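CADD-like protein of unknown function (Nostoc punctiforme, PDB 3B5O) is of unknown function but resembles the CADD family of all-helical, heme-oxygenase-like proteins and may be an oxidoreductase. Local coordinates at residues 41-44 with 45-48; 95-98 with 99-103; 223-226 with 227-230. All coordinates share one frame; numbering follows the deposited sequence.

Interaction 1. Residues 41-44 with 45-48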
ATOM      1  N   ILE A  41      -3.102 -11.983 -14.264  1.00 14.43           N
ATOM      2  CA  ILE A  41      -2.212 -11.533 -13.191  1.00 15.48           C
ATOM      3  C   ILE A  41      -1.465 -10.252 -13.618  1.00 15.05           C
ATOM      4  O   ILE A  41      -1.211  -9.372 -12.802  1.00 16.19           O
ATOM      5  CB  ILE A  41      -1.274 -12.656 -12.694  1.00 15.82           C
ATOM      6  CG1 ILE A  41      -2.117 -13.844 -12.213  1.00 15.75           C
ATOM      7  CG2 ILE A  41      -0.342 -12.178 -11.583  1.00 16.72           C
ATOM      8  CD1 ILE A  41      -3.214 -13.508 -11.185  1.00 16.67           C
ATOM      9  N   ALA A  42      -1.164 -10.117 -14.906  1.00 15.52           N
ATOM     10  CA  ALA A  42      -0.607  -8.859 -15.403  1.00 16.81           C
ATOM     11  C   ALA A  42      -1.585  -7.707 -15.167  1.00 15.57           C
ATOM     12  O   ALA A  42      -1.161  -6.604 -14.796  1.00 16.97           O
ATOM     13  CB  ALA A  42      -0.253  -8.985 -16.898  1.00 17.68           C
ATOM     14  N   TYR A  43      -2.877  -7.954 -15.374  1.00 15.28           N
ATOM     15  CA  TYR A  43      -3.923  -6.965 -15.093  1.00 15.42           C
ATOM     16  C   TYR A  43      -3.898  -6.560 -13.635  1.00 14.96           C
ATOM     17  O   TYR A  43      -3.990  -5.365 -13.313  1.00 15.21           O
ATOM     18  CB  TYR A  43      -5.302  -7.509 -15.462  1.00 16.70           C
ATOM     19  CG  TYR A  43      -6.455  -6.696 -14.965  1.00 15.94           C
ATOM     20  CD1 TYR A  43      -6.921  -5.603 -15.682  1.00 19.59           C
ATOM     21  CD2 TYR A  43      -7.046  -6.965 -13.740  1.00 17.46           C
ATOM     22  CE1 TYR A  43      -7.975  -4.825 -15.207  1.00 20.62           C
ATOM     23  CE2 TYR A  43      -8.098  -6.208 -13.272  1.00 19.15           C
ATOM     24  CZ  TYR A  43      -8.563  -5.135 -14.001  1.00 18.50           C
ATOM     25  OH  TYR A  43      -9.604  -4.341 -13.557  1.00 21.42           O
ATOM     26  N   VAL A  44      -3.793  -7.533 -12.736  1.00 14.77           N
ATOM     27  CA  VAL A  44      -3.701  -7.210 -11.326  1.00 13.82           C
ATOM     28  C   VAL A  44      -2.498  -6.276 -11.057  1.00 14.08           C
ATOM     29  O   VAL A  44      -2.617  -5.306 -10.313  1.00 14.05           O
ATOM     30  CB  VAL A  44      -3.590  -8.496 -10.451  1.00 13.94           C
ATOM     31  CG1 VAL A  44      -3.206  -8.152  -8.998  1.00 15.11           C
ATOM     32  CG2 VAL A  44      -4.887  -9.313 -10.538  1.00 15.09           C
HETATM   33  N   MSE A  45      -1.343  -6.574 -11.644  1.00 14.27           N
HETATM   34  CA  MSE A  45      -0.153  -5.776 -11.425  1.00 14.15           C
HETATM   35  C   MSE A  45      -0.263  -4.374 -12.015  1.00 15.23           C
HETATM   36  O   MSE A  45       0.222  -3.417 -11.417  1.00 15.70           O
HETATM   37  CB  MSE A  45       1.093  -6.483 -11.973  1.00 16.56           C
HETATM   38  CG  MSE A  45       1.575  -7.663 -11.094  1.00 18.77           C
HETATM   39 SE   MSE A  45       1.776  -7.195  -9.208  0.75 20.43          SE
HETATM   40  CE  MSE A  45       2.932  -5.733  -9.548  1.00 17.93           C
ATOM     41  N   GLN A  46      -0.933  -4.248 -13.144  1.00 14.97           N
ATOM     42  CA  GLN A  46      -1.187  -2.930 -13.711  1.00 16.27           C
ATOM     43  C   GLN A  46      -2.026  -2.092 -12.758  1.00 14.58           C
ATOM     44  O   GLN A  46      -1.724  -0.927 -12.493  1.00 15.24           O
ATOM     45  CB  GLN A  46      -1.935  -3.041 -15.020  1.00 16.65           C
ATOM     46  CG  GLN A  46      -1.127  -3.612 -16.173  1.00 18.64           C
ATOM     47  CD  GLN A  46      -1.981  -3.850 -17.397  1.00 21.87           C
ATOM     48  OE1 GLN A  46      -3.151  -4.217 -17.302  1.00 25.28           O
ATOM     49  NE2 GLN A  46      -1.395  -3.612 -18.574  1.00 27.37           N
ATOM     50  N   GLN A  47      -3.108  -2.668 -12.262  1.00 13.48           N
ATOM     51  CA  GLN A  47      -3.949  -1.953 -11.292  1.00 12.07           C
ATOM     52  C   GLN A  47      -3.234  -1.680  -9.987  1.00 12.19           C
ATOM     53  O   GLN A  47      -3.335  -0.572  -9.431  1.00 13.39           O
ATOM     54  CB  GLN A  47      -5.248  -2.715 -11.041  1.00 13.18           C
ATOM     55  CG  GLN A  47      -6.136  -2.705 -12.250  1.00 13.67           C
ATOM     56  CD  GLN A  47      -6.615  -1.293 -12.621  1.00 13.09           C
ATOM     57  OE1 GLN A  47      -7.047  -0.527 -11.764  1.00 13.79           O
ATOM     58  NE2 GLN A  47      -6.522  -0.947 -13.919  1.00 15.52           N
ATOM     59  N   TYR A  48      -2.515  -2.676  -9.487  1.00 12.48           N
ATOM     60  CA  TYR A  48      -1.777  -2.495  -8.251  1.00 12.81           C
ATOM     61  C   TYR A  48      -0.853  -1.286  -8.345  1.00 12.88           C
ATOM     62  O   TYR A  48      -0.755  -0.500  -7.408  1.00 13.81           O
ATOM     63  CB  TYR A  48      -0.970  -3.736  -7.869  1.00 13.59           C
ATOM     64  CG  TYR A  48      -0.016  -3.413  -6.780  1.00 14.37           C
ATOM     65  CD1 TYR A  48      -0.448  -3.300  -5.463  1.00 16.08           C
ATOM     66  CD2 TYR A  48       1.296  -3.061  -7.077  1.00 16.80           C
ATOM     67  CE1 TYR A  48       0.452  -2.900  -4.471  1.00 16.94           C
ATOM     68  CE2 TYR A  48       2.176  -2.702  -6.101  1.00 18.94           C
ATOM     69  CZ  TYR A  48       1.753  -2.599  -4.818  1.00 17.81           C
ATOM     70  OH  TYR A  48       2.671  -2.208  -3.858  1.00 23.65           O
TER

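Interaction 2. Residues 95-98 with 99-103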
ATOM      1  N   HIS A  95      10.118   5.258  -6.428  1.00 18.54           N
ATOM      2  CA  HIS A  95       9.735   3.860  -6.222  1.00 19.80           C
ATOM      3  C   HIS A  95       8.724   3.381  -7.246  1.00 18.87           C
ATOM      4  O   HIS A  95       8.827   2.260  -7.752  1.00 20.83           O
ATOM      5  CB  HIS A  95       9.235   3.661  -4.786  1.00 21.00           C
ATOM      6  CG  HIS A  95      10.315   3.773  -3.756  1.00 23.00           C
ATOM      7  ND1 HIS A  95      10.059   3.734  -2.401  1.00 27.16           N
ATOM      8  CD2 HIS A  95      11.656   3.913  -3.880  1.00 31.22           C
ATOM      9  CE1 HIS A  95      11.194   3.846  -1.739  1.00 29.43           C
ATOM     10  NE2 HIS A  95      12.180   3.952  -2.611  1.00 32.75           N
ATOM     11  N   TYR A  96       7.754   4.228  -7.590  1.00 17.58           N
ATOM     12  CA  TYR A  96       6.785   3.911  -8.616  1.00 17.52           C
ATOM     13  C   TYR A  96       7.467   3.602  -9.943  1.00 18.78           C
ATOM     14  O   TYR A  96       7.161   2.612 -10.603  1.00 18.26           O
ATOM     15  CB  TYR A  96       5.757   5.052  -8.776  1.00 17.17           C
ATOM     16  CG  TYR A  96       4.885   4.874  -9.974  1.00 16.87           C
ATOM     17  CD1 TYR A  96       3.825   3.963  -9.965  1.00 17.26           C
ATOM     18  CD2 TYR A  96       5.155   5.536 -11.155  1.00 19.46           C
ATOM     19  CE1 TYR A  96       3.044   3.792 -11.057  1.00 17.78           C
ATOM     20  CE2 TYR A  96       4.396   5.345 -12.273  1.00 21.33           C
ATOM     21  CZ  TYR A  96       3.331   4.456 -12.235  1.00 19.10           C
ATOM     22  OH  TYR A  96       2.556   4.293 -13.345  1.00 21.68           O
ATOM     23  N   THR A  97       8.398   4.456 -10.340  1.00 19.01           N
ATOM     24  CA  THR A  97       9.082   4.262 -11.602  1.00 19.53           C
ATOM     25  C   THR A  97       9.915   2.990 -11.618  1.00 19.23           C
ATOM     26  O   THR A  97       9.934   2.295 -12.643  1.00 21.89           O
ATOM     27  CB  THR A  97       9.911   5.498 -11.933  1.00 19.12           C
ATOM     28  OG1 THR A  97       8.998   6.549 -12.242  1.00 20.65           O
ATOM     29  CG2 THR A  97      10.826   5.238 -13.135  1.00 21.54           C
ATOM     30  N   LEU A  98      10.572   2.678 -10.506  1.00 19.74           N
ATOM     31  CA  LEU A  98      11.350   1.429 -10.420  1.00 20.04           C
ATOM     32  C   LEU A  98      10.446   0.223 -10.663  1.00 20.94           C
ATOM     33  O   LEU A  98      10.791  -0.690 -11.397  1.00 22.43           O
ATOM     34  CB  LEU A  98      12.064   1.311  -9.085  1.00 21.57           C
ATOM     35  CG  LEU A  98      13.187   2.314  -8.817  1.00 23.04           C
ATOM     36  CD1 LEU A  98      13.669   2.204  -7.378  1.00 27.52           C
ATOM     37  CD2 LEU A  98      14.367   2.109  -9.798  1.00 26.16           C
ATOM     38  N   LEU A  99       9.282   0.220 -10.034  1.00 20.34           N
ATOM     39  CA  LEU A  99       8.330  -0.853 -10.265  1.00 20.65           C
ATOM     40  C   LEU A  99       7.840  -0.878 -11.708  1.00 20.80           C
ATOM     41  O   LEU A  99       7.857  -1.929 -12.369  1.00 21.86           O
ATOM     42  CB  LEU A  99       7.140  -0.725  -9.298  1.00 20.47           C
ATOM     43  CG  LEU A  99       6.012  -1.734  -9.484  1.00 21.79           C
ATOM     44  CD1 LEU A  99       6.516  -3.161  -9.243  1.00 23.45           C
ATOM     45  CD2 LEU A  99       4.854  -1.392  -8.525  1.00 23.54           C
ATOM     46  N   ALA A 100       7.415   0.274 -12.226  1.00 21.19           N
ATOM     47  CA  ALA A 100       6.846   0.330 -13.559  1.00 21.10           C
ATOM     48  C   ALA A 100       7.882  -0.067 -14.611  1.00 22.48           C
ATOM     49  O   ALA A 100       7.584  -0.847 -15.525  1.00 23.42           O
ATOM     50  CB  ALA A 100       6.282   1.734 -13.855  1.00 22.97           C
ATOM     51  N   ASP A 101       9.088   0.476 -14.482  1.00 23.34           N
ATOM     52  CA  ASP A 101      10.154   0.176 -15.438  1.00 23.97           C
ATOM     53  C   ASP A 101      10.537  -1.296 -15.361  1.00 24.25           C
ATOM     54  O   ASP A 101      10.816  -1.921 -16.385  1.00 26.22           O
ATOM     55  CB  ASP A 101      11.392   1.045 -15.184  1.00 24.44           C
ATOM     56  CG  ASP A 101      11.266   2.445 -15.745  1.00 26.75           C
ATOM     57  OD1 ASP A 101      10.245   2.766 -16.394  1.00 29.43           O
ATOM     58  OD2 ASP A 101      12.234   3.210 -15.542  1.00 30.12           O
ATOM     59  N   GLY A 102      10.557  -1.844 -14.150  1.00 23.15           N
ATOM     60  CA  GLY A 102      10.877  -3.248 -13.949  1.00 24.05           C
ATOM     61  C   GLY A 102       9.861  -4.169 -14.580  1.00 24.49           C
ATOM     62  O   GLY A 102      10.241  -5.189 -15.192  1.00 25.72           O
ATOM     63  N   LEU A 103       8.571  -3.847 -14.445  1.00 24.52           N
ATOM     64  CA  LEU A 103       7.514  -4.641 -15.073  1.00 24.58           C
ATOM     65  C   LEU A 103       7.596  -4.592 -16.594  1.00 27.40           C
ATOM     66  O   LEU A 103       7.391  -5.605 -17.262  1.00 27.25           O
ATOM     67  CB  LEU A 103       6.114  -4.219 -14.591  1.00 23.76           C
ATOM     68  CG  LEU A 103       5.804  -4.473 -13.112  1.00 23.88           C
ATOM     69  CD1 LEU A 103       4.495  -3.765 -12.710  1.00 25.92           C
ATOM     70  CD2 LEU A 103       5.735  -5.994 -12.770  1.00 25.12           C
TER

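Interaction 3. Residues 223-226 with 227-230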
ATOM      1  N   GLN A 223      -9.859  -8.002  -2.960  1.00 12.01           N
ATOM      2  CA  GLN A 223     -10.932  -8.943  -3.255  1.00 13.50           C
ATOM      3  C   GLN A 223     -11.613  -8.586  -4.573  1.00 12.86           C
ATOM      4  O   GLN A 223     -11.868  -9.449  -5.425  1.00 14.22           O
ATOM      5  CB  GLN A 223     -11.930  -8.979  -2.102  1.00 13.98           C
ATOM      6  CG  GLN A 223     -11.309  -9.529  -0.831  1.00 16.17           C
ATOM      7  CD  GLN A 223     -12.177  -9.403   0.390  1.00 18.56           C
ATOM      8  OE1 GLN A 223     -12.970  -8.467   0.523  1.00 20.90           O
ATOM      9  NE2 GLN A 223     -12.017 -10.367   1.322  1.00 22.73           N
ATOM     10  N   GLU A 224     -11.874  -7.297  -4.774  1.00 12.98           N
ATOM     11  CA  GLU A 224     -12.581  -6.871  -5.967  1.00 14.14           C
ATOM     12  C   GLU A 224     -11.705  -6.980  -7.192  1.00 13.84           C
ATOM     13  O   GLU A 224     -12.193  -7.312  -8.294  1.00 15.10           O
ATOM     14  CB  GLU A 224     -13.077  -5.427  -5.804  1.00 15.20           C
ATOM     15  CG  GLU A 224     -14.174  -5.299  -4.802  1.00 16.05           C
ATOM     16  CD  GLU A 224     -14.483  -3.868  -4.399  1.00 17.83           C
ATOM     17  OE1 GLU A 224     -13.742  -2.974  -4.808  1.00 21.97           O
ATOM     18  OE2 GLU A 224     -15.465  -3.685  -3.681  1.00 24.59           O
ATOM     19  N   LEU A 225     -10.424  -6.708  -7.020  0.50 13.13           N
ATOM     20  CA  LEU A 225      -9.471  -6.803  -8.116  0.50 13.73           C
ATOM     21  C   LEU A 225      -9.230  -8.257  -8.559  0.50 14.43           C
ATOM     22  O   LEU A 225      -8.967  -8.529  -9.734  0.50 15.00           O
ATOM     23  CB  LEU A 225      -8.180  -6.124  -7.690  0.50 13.73           C
ATOM     24  CG  LEU A 225      -7.079  -6.033  -8.720  0.50 13.83           C
ATOM     25  CD1 LEU A 225      -7.505  -5.152  -9.875  0.50 14.44           C
ATOM     26  CD2 LEU A 225      -5.835  -5.461  -8.088  0.50 14.09           C
ATOM     27  N   ALA A 226      -9.293  -9.194  -7.620  1.00 13.58           N
ATOM     28  CA  ALA A 226      -9.255 -10.613  -7.979  1.00 13.95           C
ATOM     29  C   ALA A 226     -10.469 -11.015  -8.841  1.00 14.80           C
ATOM     30  O   ALA A 226     -10.324 -11.743  -9.831  1.00 16.57           O
ATOM     31  CB  ALA A 226      -9.171 -11.486  -6.719  1.00 15.47           C
ATOM     32  N   GLN A 227     -11.654 -10.533  -8.481  1.00 14.62           N
ATOM     33  CA  GLN A 227     -12.858 -10.786  -9.265  1.00 14.78           C
ATOM     34  C   GLN A 227     -12.800 -10.121 -10.636  1.00 15.42           C
ATOM     35  O   GLN A 227     -13.153 -10.740 -11.642  1.00 16.60           O
ATOM     36  CB  GLN A 227     -14.105 -10.367  -8.487  1.00 16.47           C
ATOM     37  CG  GLN A 227     -15.418 -10.526  -9.255  1.00 19.26           C
ATOM     38  CD  GLN A 227     -15.643 -11.932  -9.768  1.00 28.33           C
ATOM     39  OE1 GLN A 227     -16.192 -12.125 -10.859  1.00 32.95           O
ATOM     40  NE2 GLN A 227     -15.208 -12.924  -8.995  1.00 28.22           N
ATOM     41  N   GLU A 228     -12.354  -8.870 -10.704  1.00 14.64           N
ATOM     42  CA  GLU A 228     -12.200  -8.225 -12.001  1.00 15.82           C
ATOM     43  C   GLU A 228     -11.286  -9.041 -12.900  1.00 15.92           C
ATOM     44  O   GLU A 228     -11.588  -9.258 -14.078  1.00 18.04           O
ATOM     45  CB  GLU A 228     -11.639  -6.804 -11.852  1.00 14.58           C
ATOM     46  CG  GLU A 228     -12.616  -5.830 -11.314  1.00 14.37           C
ATOM     47  CD  GLU A 228     -12.050  -4.421 -11.165  1.00 15.89           C
ATOM     48  OE1 GLU A 228     -10.810  -4.239 -11.213  1.00 16.65           O
ATOM     49  OE2 GLU A 228     -12.883  -3.523 -10.962  1.00 15.55           O
ATOM     50  N   ALA A 229     -10.166  -9.497 -12.336  1.00 14.92           N
ATOM     51  CA  ALA A 229      -9.161 -10.201 -13.117  1.00 17.05           C
ATOM     52  C   ALA A 229      -9.753 -11.483 -13.681  1.00 19.35           C
ATOM     53  O   ALA A 229      -9.642 -11.749 -14.882  1.00 20.74           O
ATOM     54  CB  ALA A 229      -7.940 -10.487 -12.287  1.00 17.08           C
ATOM     55  N   ILE A 230     -10.398 -12.267 -12.826  1.00 18.13           N
ATOM     56  CA  ILE A 230     -10.887 -13.591 -13.267  1.00 20.45           C
ATOM     57  C   ILE A 230     -12.101 -13.494 -14.202  1.00 21.99           C
ATOM     58  O   ILE A 230     -12.342 -14.400 -15.027  1.00 25.79           O
ATOM     59  CB  ILE A 230     -11.190 -14.478 -12.042  1.00 20.59           C
ATOM     60  CG1 ILE A 230     -11.052 -15.972 -12.410  1.00 24.73           C
ATOM     61  CG2 ILE A 230     -12.560 -14.182 -11.455  1.00 25.03           C
ATOM     62  CD1 ILE A 230      -9.607 -16.374 -12.670  1.00 25.23           C
TER

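Interaction 1. Residues 41-44 with 45-48
Four successive i to i+4 hydrogen bonds tie residues 41-44 to 45-48 within helix 38-68, from Met45 N on Ile41 O to Tyr48 N on Val44 O at 2.8 Å; Gln47 N meets Tyr43 O almost straight, at 173°. The main side-chain contact joins the same pair, Tyr43 and Gln47. With CG opposite its backbone N (chi1 168°), the Tyr43 ring reaches the methylene of Gln47, whose CG lies over one ring face, off centre, 4.1 Å from the ring centroid in a CH-pi contact. Gln47 bends beyond CG, and its amide, 28° from the ring plane, is hydrogen-bonded to Thr120 OG1 and to the backbone of Ser117 and Met115. Gln46 CG lies back over the preceding turn, 3.3 Å from Ala42 O, and the chain then runs extended, its NE2 hydrogen-bonded to Ala110 O. The Tyr43 hydroxyl has its partner in Glu228. Cutting Tyr43 back to alanine is likely to uncover the Gln47 methylene and cost Glu228 its phenol partner. The Gln47 methylene thus packs on the Tyr43 ring while the polar ends are spent on other parts of the chain, so this helix is pinned to its surroundings by hydrogen bonds as well as by packing.

Interaction 2. Residues 95-98 with 99-103
Thr97 and Asp101 run side by side on the outer face of helix 95-107, the methyl CG2 of Thr97 lying 3.4 Å from Asp101 OD2. Beneath them Asp101 N bonds to Thr97 O at 2.7 Å, the shortest of the four i to i+4 bonds here. Thr97 turns its methyl, not its hydroxyl, to the carboxylate: CG2 stands opposite the backbone N, whereas OG1 is folded back beside that N. Asp101 in turn leans over the preceding turn, its CB 3.2 Å from Thr97 O. Close as these atoms are, this is the solvent side of the contact, with Asp101 exposed and Thr97 partly so, and the meeting of methyl and carboxylate is only van der Waals contact.

The inner side is the buried one. Leu99 has its CB 3.6 Å from Tyr96 O and its branched end directed to Tyr48 of helix 38-68, while Ala100, buried too, is covered by Val111. Tyr96, itself partly exposed, makes a looser contact: CB of Ala100 sits 4.3 Å from Tyr96 CZ, displaced toward the ring's rim. At Gly102 the backbone bond to Leu98 O is more bent, 149° at the hydrogen.

At the start of the stretch, Ser94 OG accepts a bond from Thr97 N, the N-cap arrangement of a helix beginning at His95. His95 NE2 is hydrogen-bonded to Lys178 NZ, and the imidazole meets His179 edge-to-face. Capped at its start, apolar toward helix 38-68 and polar on its outer side, this is a typical amphipathic helix of an all-helical bundle.

Interaction 3. Residues 223-226 with 227-230
Glu228 leans back over the carbonyl of Glu224, one turn earlier in helix 204-230, and its side chain is worth following outward. CB lies 3.6 Å from Glu224 O, the carbonyl that also takes the Glu228 N-H at 2.9 Å. CG comes closer still, 3.4 Å from the same oxygen, because it is folded back beside the backbone N (chi1 -73°). Beyond CG the chain is fully extended, and CD has moved off to 4.1 Å from Glu224 O. At the tip, in the conformer given for Leu225, its CD1 comes within 3.7 Å of Glu228 OE1. That oxygen also bonds to Ser117 OG, besides Tyr43, and OE2 accepts the N-H of Ala119. Three bonds thus grip the carboxylate and fix its rotation. Glu224, whose OE1 stays 6.2 Å from Glu228 OE2, has its own partner in a salt bridge from OE2 to Lys122, which probably eases any repulsion between the two acids.

Together these residues give the turn three neighbours: Leu225 and Ala229 pack on helix 38-68, Glu224 and Glu228 hold the start of helix 118-131, and Ala226 rests against the loop residues Pro28, Val29 and Met32.

How the interactions relate
Interaction 1 is the most buried of the three and touches both others, whereas interactions 2 and 3, each partly buried, stay about 11 Å apart at their nearest atoms. Helix 38-68 therefore lies between helices 95-107 and 204-230. Its junction with interaction 2 is apolar: Tyr48 CE2 meets Leu99 CD2 at 3.8 Å, and Met45 CE packs on Leu103 CD1. Toward interaction 3 the chemistry is mixed, with Val44 CG2 against Ala229 CB beside a probable hydrogen bond of 2.6 Å between Tyr43 OH and Glu228 OE1. Exposed side chains occur in residues 95-103 and 223-230, at Asp101 and Gln227.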